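Long-range contact in peptidase M3B, oligoendopeptidase F (Enterococcus faecium, PDB 2QR4), which probably hydrolyses peptide bonds in short oligopeptides as a zinc-dependent metallopeptidase of the M3 family: residues A[11-25]-A[39-53]. Numbering follows the deposited sequence.
Sequences KYLELSEELKQSEKH and AIEFVLRVYRQTEVI
Phe42 and His25 meet near one end of an antiparallel helical hairpin, in which helices 4-18 and 33-63 pack side by side; the axes of 11-18 and 39-53 approach to 10.6 Å at 156°. The Phe42 side chain, with CG anti to the backbone N (chi1 168°), rises toward residues 18-25. One face of its ring takes His25 CD2, 3.5 Å from Phe42 CG; the two ring planes lie 31° apart, an oblique pairing. At the ring edge, near its plane, Glu18 O approaches Phe42 CE1 at 3.4 Å, while Ser22 CB lies beside CE2. The Ser22 hydroxyl is engaged elsewhere, by Ala87 O and Trp90 NE1.

In the middle, Glu18 fits as a knob among Phe42, Arg45, Val46 and Gln49. Its extended chain brings CD to 3.5 Å from Val46 CG2. The carboxylate forms a salt bridge with Arg45 NH1, its plane nearly coplanar with the guanidinium, although the exact position of Glu18 OE2 is doubtful. The Leu19 and Val46 side chains cross at about a right angle, touching through Leu19 CD1 and Val46 CG1.

Toward the other end, Leu15 splits its branches: CD1 touches Gln49 OE1, whereas CD2 meets Ile53 CD1 tip to tip at 3.4 Å. Lys11 closes the row, its CB 3.8 Å from Ile53 CD1.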
loop_
_atom_site.group_PDB
_atom_site.type_symbol
_atom_site.label_atom_id
_atom_site.label_comp_id
_atom_site.label_asym_id
_atom_site.label_seq_id
_atom_site.Cartn_x
_atom_site.Cartn_y
_atom_site.Cartn_z
ATOM N N LYS A 11 16.288 7.680 -22.846
ATOM C CA LYS A 11 16.880 6.590 -22.071
ATOM C C LYS A 11 15.946 5.395 -21.956
ATOM O O LYS A 11 16.398 4.254 -22.026
ATOM C CB LYS A 11 17.307 7.062 -20.686
ATOM C CG LYS A 11 18.306 8.207 -20.722
ATOM C CD LYS A 11 19.033 8.367 -19.400
ATOM C CE LYS A 11 20.100 9.435 -19.507
ATOM N NZ LYS A 11 21.335 9.068 -18.762
ATOM N N TYR A 12 14.651 5.658 -21.784
ATOM C CA TYR A 12 13.669 4.587 -21.697
ATOM C C TYR A 12 13.695 3.786 -22.983
ATOM O O TYR A 12 13.703 2.561 -22.971
ATOM C CB TYR A 12 12.253 5.141 -21.473
ATOM C CG TYR A 12 11.158 4.110 -21.718
ATOM C CD1 TYR A 12 10.630 3.356 -20.670
ATOM C CD2 TYR A 12 10.666 3.880 -23.003
ATOM C CE1 TYR A 12 9.637 2.401 -20.894
ATOM C CE2 TYR A 12 9.677 2.928 -23.243
ATOM C CZ TYR A 12 9.167 2.192 -22.184
ATOM O OH TYR A 12 8.184 1.251 -22.425
ATOM N N LEU A 13 13.712 4.494 -24.100
ATOM C CA LEU A 13 13.655 3.865 -25.395
ATOM C C LEU A 13 14.900 3.010 -25.604
ATOM O O LEU A 13 14.825 1.908 -26.139
ATOM C CB LEU A 13 13.565 4.945 -26.469
ATOM C CG LEU A 13 12.598 4.736 -27.626
ATOM C CD1 LEU A 13 11.253 4.264 -27.111
ATOM C CD2 LEU A 13 12.447 6.030 -28.402
ATOM N N GLU A 14 16.048 3.526 -25.173
ATOM C CA GLU A 14 17.318 2.835 -25.372
ATOM C C GLU A 14 17.415 1.604 -24.486
ATOM O O GLU A 14 17.801 0.538 -24.945
ATOM C CB GLU A 14 18.499 3.776 -25.128
ATOM C CG GLU A 14 18.597 4.898 -26.151
ATOM C CD GLU A 14 19.427 6.072 -25.669
ATOM O OE1 GLU A 14 19.350 7.146 -26.289
ATOM O OE2 GLU A 14 20.141 5.928 -24.659
ATOM N N LEU A 15 17.054 1.745 -23.218
ATOM C CA LEU A 15 17.081 0.603 -22.326
ATOM C C LEU A 15 16.085 -0.468 -22.767
ATOM O O LEU A 15 16.406 -1.654 -22.739
ATOM C CB LEU A 15 16.802 1.038 -20.902
ATOM C CG LEU A 15 18.036 1.330 -20.065
ATOM C CD1 LEU A 15 19.309 1.372 -20.905
ATOM C CD2 LEU A 15 17.833 2.630 -19.312
ATOM N N SER A 16 14.889 -0.045 -23.181
ATOM C CA SER A 16 13.851 -0.960 -23.677
ATOM C C SER A 16 14.295 -1.764 -24.876
ATOM O O SER A 16 13.972 -2.937 -24.984
ATOM C CB SER A 16 12.585 -0.204 -24.065
ATOM O OG SER A 16 11.888 0.232 -22.919
ATOM N N GLU A 17 15.018 -1.136 -25.791
ATOM C CA GLU A 17 15.440 -1.842 -26.981
ATOM C C GLU A 17 16.612 -2.758 -26.655
ATOM O O GLU A 17 16.632 -3.907 -27.074
ATOM C CB GLU A 17 15.800 -0.865 -28.104
ATOM C CG GLU A 17 17.298 -0.691 -28.366
ATOM C CD GLU A 17 17.794 -1.524 -29.540
ATOM O OE1 GLU A 17 18.923 -1.267 -30.039
ATOM O OE2 GLU A 17 17.042 -2.431 -29.966
ATOM N N GLU A 18 17.585 -2.252 -25.904
ATOM C CA GLU A 18 18.745 -3.051 -25.538
ATOM C C GLU A 18 18.265 -4.329 -24.867
ATOM O O GLU A 18 18.847 -5.404 -25.024
ATOM C CB GLU A 18 19.654 -2.281 -24.578
ATOM C CG GLU A 18 21.055 -2.852 -24.473
ATOM C CD GLU A 18 21.919 -2.147 -23.436
ATOM O OE1 GLU A 18 21.432 -1.202 -22.781
ATOM O OE2 GLU A 18 23.093 -2.548 -23.276
ATOM N N LEU A 19 17.175 -4.192 -24.127
ATOM C CA LEU A 19 16.623 -5.264 -23.324
ATOM C C LEU A 19 16.246 -6.484 -24.145
ATOM O O LEU A 19 16.208 -7.595 -23.628
ATOM C CB LEU A 19 15.388 -4.747 -22.611
ATOM C CG LEU A 19 15.041 -5.429 -21.316
ATOM C CD1 LEU A 19 16.239 -5.355 -20.406
ATOM C CD2 LEU A 19 13.844 -4.731 -20.722
ATOM N N LYS A 20 15.960 -6.271 -25.425
ATOM C CA LYS A 20 15.568 -7.352 -26.315
ATOM C C LYS A 20 16.705 -8.349 -26.488
ATOM O O LYS A 20 16.472 -9.525 -26.765
ATOM C CB LYS A 20 15.102 -6.797 -27.669
ATOM C CG LYS A 20 13.782 -6.031 -27.574
ATOM C CD LYS A 20 13.533 -5.140 -28.787
ATOM C CE LYS A 20 12.231 -4.344 -28.620
ATOM N NZ LYS A 20 12.093 -3.252 -29.626
ATOM N N GLN A 21 17.932 -7.878 -26.300
ATOM C CA GLN A 21 19.110 -8.733 -26.425
ATOM C C GLN A 21 19.254 -9.694 -25.240
ATOM O O GLN A 21 20.127 -10.559 -25.234
ATOM C CB GLN A 21 20.367 -7.878 -26.602
ATOM C CG GLN A 21 20.395 -7.121 -27.932
ATOM C CD GLN A 21 20.930 -5.703 -27.798
ATOM O OE1 GLN A 21 22.015 -5.482 -27.255
ATOM N NE2 GLN A 21 20.165 -4.733 -28.296
ATOM N N SER A 22 18.393 -9.538 -24.240
ATOM C CA SER A 22 18.370 -10.449 -23.096
ATOM C C SER A 22 18.114 -11.882 -23.528
ATOM O O SER A 22 18.751 -12.811 -23.045
ATOM C CB SER A 22 17.284 -10.042 -22.111
ATOM O OG SER A 22 17.422 -10.751 -20.901
ATOM N N GLU A 23 17.170 -12.045 -24.444
ATOM C CA GLU A 23 16.817 -13.348 -24.969
ATOM C C GLU A 23 18.040 -14.106 -25.451
ATOM O O GLU A 23 18.160 -15.305 -25.220
ATOM C CB GLU A 23 15.812 -13.197 -26.108
ATOM C CG GLU A 23 14.898 -14.390 -26.255
ATOM C CD GLU A 23 14.362 -14.860 -24.916
ATOM O OE1 GLU A 23 14.332 -14.044 -23.968
ATOM O OE2 GLU A 23 13.975 -16.045 -24.809
ATOM N N LYS A 24 18.944 -13.393 -26.118
ATOM C CA LYS A 24 20.163 -13.976 -26.680
ATOM C C LYS A 24 21.148 -14.523 -25.650
ATOM O O LYS A 24 21.915 -15.432 -25.952
ATOM C CB LYS A 24 20.896 -12.954 -27.555
ATOM C CG LYS A 24 20.294 -12.762 -28.929
ATOM C CD LYS A 24 21.349 -12.344 -29.942
ATOM C CE LYS A 24 20.765 -12.305 -31.351
ATOM N NZ LYS A 24 21.826 -12.336 -32.400
ATOM N N HIS A 25 21.156 -13.962 -24.447
ATOM C CA HIS A 25 22.113 -14.402 -23.443
ATOM C C HIS A 25 21.546 -15.531 -22.603
ATOM O O HIS A 25 22.271 -16.426 -22.181
ATOM C CB HIS A 25 22.576 -13.227 -22.583
ATOM C CG HIS A 25 23.332 -12.196 -23.361
ATOM N ND1 HIS A 25 24.588 -12.431 -23.881
ATOM C CD2 HIS A 25 22.999 -10.939 -23.740
ATOM C CE1 HIS A 25 25.000 -11.361 -24.537
ATOM N NE2 HIS A 25 24.053 -10.443 -24.471
ATOM N N ALA A 39 27.291 -12.456 -20.969
ATOM C CA ALA A 39 26.045 -12.369 -20.205
ATOM C C ALA A 39 26.170 -11.433 -19.000
ATOM O O ALA A 39 25.322 -10.572 -18.778
ATOM C CB ALA A 39 25.589 -13.767 -19.758
ATOM N N ILE A 40 27.229 -11.613 -18.218
ATOM C CA ILE A 40 27.467 -10.766 -17.062
ATOM C C ILE A 40 27.583 -9.315 -17.498
ATOM O O ILE A 40 27.042 -8.424 -16.856
ATOM C CB ILE A 40 28.772 -11.150 -16.352
ATOM C CG1 ILE A 40 28.611 -12.484 -15.634
ATOM C CG2 ILE A 40 29.143 -10.089 -15.353
ATOM C CD1 ILE A 40 29.899 -13.154 -15.320
ATOM N N GLU A 41 28.301 -9.083 -18.593
ATOM C CA GLU A 41 28.474 -7.734 -19.105
ATOM C C GLU A 41 27.143 -7.134 -19.491
ATOM O O GLU A 41 26.876 -5.970 -19.198
ATOM C CB GLU A 41 29.414 -7.722 -20.302
ATOM C CG GLU A 41 30.852 -7.776 -19.899
ATOM C CD GLU A 41 31.758 -8.142 -21.055
ATOM O OE1 GLU A 41 31.227 -8.498 -22.129
ATOM O OE2 GLU A 41 32.997 -8.079 -20.885
ATOM N N PHE A 42 26.306 -7.937 -20.137
ATOM C CA PHE A 42 25.020 -7.459 -20.576
ATOM C C PHE A 42 24.124 -7.097 -19.398
ATOM O O PHE A 42 23.623 -5.970 -19.341
ATOM C CB PHE A 42 24.300 -8.464 -21.484
ATOM C CG PHE A 42 22.853 -8.111 -21.724
ATOM C CD1 PHE A 42 22.504 -7.197 -22.709
ATOM C CD2 PHE A 42 21.845 -8.662 -20.935
ATOM C CE1 PHE A 42 21.174 -6.845 -22.924
ATOM C CE2 PHE A 42 20.494 -8.317 -21.139
ATOM C CZ PHE A 42 20.159 -7.406 -22.126
ATOM N N VAL A 43 23.907 -8.021 -18.458
ATOM C CA VAL A 43 22.890 -7.724 -17.453
ATOM C C VAL A 43 23.333 -6.637 -16.488
ATOM O O VAL A 43 22.521 -5.848 -16.039
ATOM C CB VAL A 43 22.283 -8.956 -16.683
ATOM C CG1 VAL A 43 22.284 -10.227 -17.516
ATOM C CG2 VAL A 43 22.955 -9.152 -15.360
ATOM N N LEU A 44 24.617 -6.581 -16.172
ATOM C CA LEU A 44 25.090 -5.559 -15.257
ATOM C C LEU A 44 24.943 -4.187 -15.897
ATOM O O LEU A 44 24.602 -3.216 -15.243
ATOM C CB LEU A 44 26.543 -5.826 -14.846
ATOM C CG LEU A 44 26.745 -6.312 -13.400
ATOM C CD1 LEU A 44 25.490 -6.924 -12.786
ATOM C CD2 LEU A 44 27.914 -7.273 -13.308
ATOM N N ARG A 45 25.191 -4.124 -17.195
ATOM C CA ARG A 45 25.166 -2.873 -17.903
ATOM C C ARG A 45 23.737 -2.354 -17.981
ATOM O O ARG A 45 23.485 -1.169 -17.752
ATOM C CB ARG A 45 25.749 -3.083 -19.302
ATOM C CG ARG A 45 25.652 -1.906 -20.218
ATOM C CD ARG A 45 25.387 -2.382 -21.642
ATOM N NE ARG A 45 26.323 -3.409 -22.094
ATOM C CZ ARG A 45 26.033 -4.340 -23.002
ATOM N NH1 ARG A 45 24.814 -4.382 -23.543
ATOM N NH2 ARG A 45 26.954 -5.236 -23.362
ATOM N N VAL A 46 22.799 -3.242 -18.297
ATOM C CA VAL A 46 21.404 -2.840 -18.438
ATOM C C VAL A 46 20.836 -2.515 -17.072
ATOM O O VAL A 46 20.161 -1.500 -16.886
ATOM C CB VAL A 46 20.558 -3.935 -19.125
ATOM C CG1 VAL A 46 19.122 -3.630 -19.010
ATOM C CG2 VAL A 46 20.904 -3.989 -20.582
ATOM N N TYR A 47 21.146 -3.373 -16.109
ATOM C CA TYR A 47 20.559 -3.277 -14.786
ATOM C C TYR A 47 21.005 -1.992 -14.104
ATOM O O TYR A 47 20.181 -1.234 -13.593
ATOM C CB TYR A 47 20.910 -4.517 -13.958
ATOM C CG TYR A 47 20.236 -4.594 -12.619
ATOM C CD1 TYR A 47 18.971 -5.157 -12.480
ATOM C CD2 TYR A 47 20.868 -4.110 -11.484
ATOM C CE1 TYR A 47 18.355 -5.235 -11.234
ATOM C CE2 TYR A 47 20.268 -4.172 -10.251
ATOM C CZ TYR A 47 19.013 -4.734 -10.125
ATOM O OH TYR A 47 18.437 -4.789 -8.875
ATOM N N ARG A 48 22.303 -1.722 -14.138
ATOM C CA ARG A 48 22.819 -0.524 -13.500
ATOM C C ARG A 48 22.384 0.779 -14.152
ATOM O O ARG A 48 22.170 1.772 -13.460
ATOM C CB ARG A 48 24.336 -0.602 -13.337
ATOM C CG ARG A 48 24.731 -1.679 -12.303
ATOM C CD ARG A 48 26.206 -1.640 -11.934
ATOM N NE ARG A 48 26.621 -2.818 -11.169
ATOM C CZ ARG A 48 27.884 -3.085 -10.843
ATOM N NH1 ARG A 48 28.849 -2.259 -11.223
ATOM N NH2 ARG A 48 28.186 -4.177 -10.147
ATOM N N GLN A 49 22.239 0.794 -15.470
ATOM C CA GLN A 49 21.733 1.998 -16.132
ATOM C C GLN A 49 20.292 2.308 -15.730
ATOM O O GLN A 49 19.873 3.463 -15.733
ATOM C CB GLN A 49 21.816 1.866 -17.644
ATOM C CG GLN A 49 23.185 2.221 -18.190
ATOM C CD GLN A 49 23.497 1.508 -19.497
ATOM O OE1 GLN A 49 22.598 1.196 -20.299
ATOM N NE2 GLN A 49 24.788 1.245 -19.720
ATOM N N THR A 50 19.540 1.265 -15.394
ATOM C CA THR A 50 18.157 1.418 -15.003
ATOM C C THR A 50 18.057 1.834 -13.541
ATOM O O THR A 50 17.165 2.594 -13.164
ATOM C CB THR A 50 17.392 0.113 -15.234
ATOM O OG1 THR A 50 17.494 -0.239 -16.620
ATOM C CG2 THR A 50 15.943 0.281 -14.877
ATOM N N GLU A 51 18.985 1.342 -12.729
ATOM C CA GLU A 51 19.020 1.662 -11.317
ATOM C C GLU A 51 19.268 3.162 -11.149
ATOM O O GLU A 51 18.615 3.820 -10.333
ATOM C CB GLU A 51 20.102 0.838 -10.619
ATOM C CG GLU A 51 20.076 0.890 -9.098
ATOM C CD GLU A 51 20.461 -0.443 -8.461
ATOM O OE1 GLU A 51 21.143 -1.259 -9.122
ATOM O OE2 GLU A 51 20.069 -0.683 -7.301
ATOM N N VAL A 52 20.182 3.691 -11.957
ATOM C CA VAL A 52 20.543 5.108 -11.949
ATOM C C VAL A 52 19.340 6.001 -12.224
ATOM O O VAL A 52 19.064 6.923 -11.478
ATOM C CB VAL A 52 21.669 5.394 -12.984
ATOM C CG1 VAL A 52 21.710 6.861 -13.370
ATOM C CG2 VAL A 52 23.028 4.930 -12.447
ATOM N N ILE A 53 18.624 5.713 -13.304
ATOM C CA ILE A 53 17.380 6.395 -13.628
ATOM C C ILE A 53 16.339 6.239 -12.515
ATOM O O ILE A 53 15.674 7.195 -12.133
ATOM C CB ILE A 53 16.794 5.822 -14.925
ATOM C CG1 ILE A 53 17.769 6.033 -16.086
ATOM C CG2 ILE A 53 15.432 6.428 -15.243
ATOM C CD1 ILE A 53 17.338 5.297 -17.331
#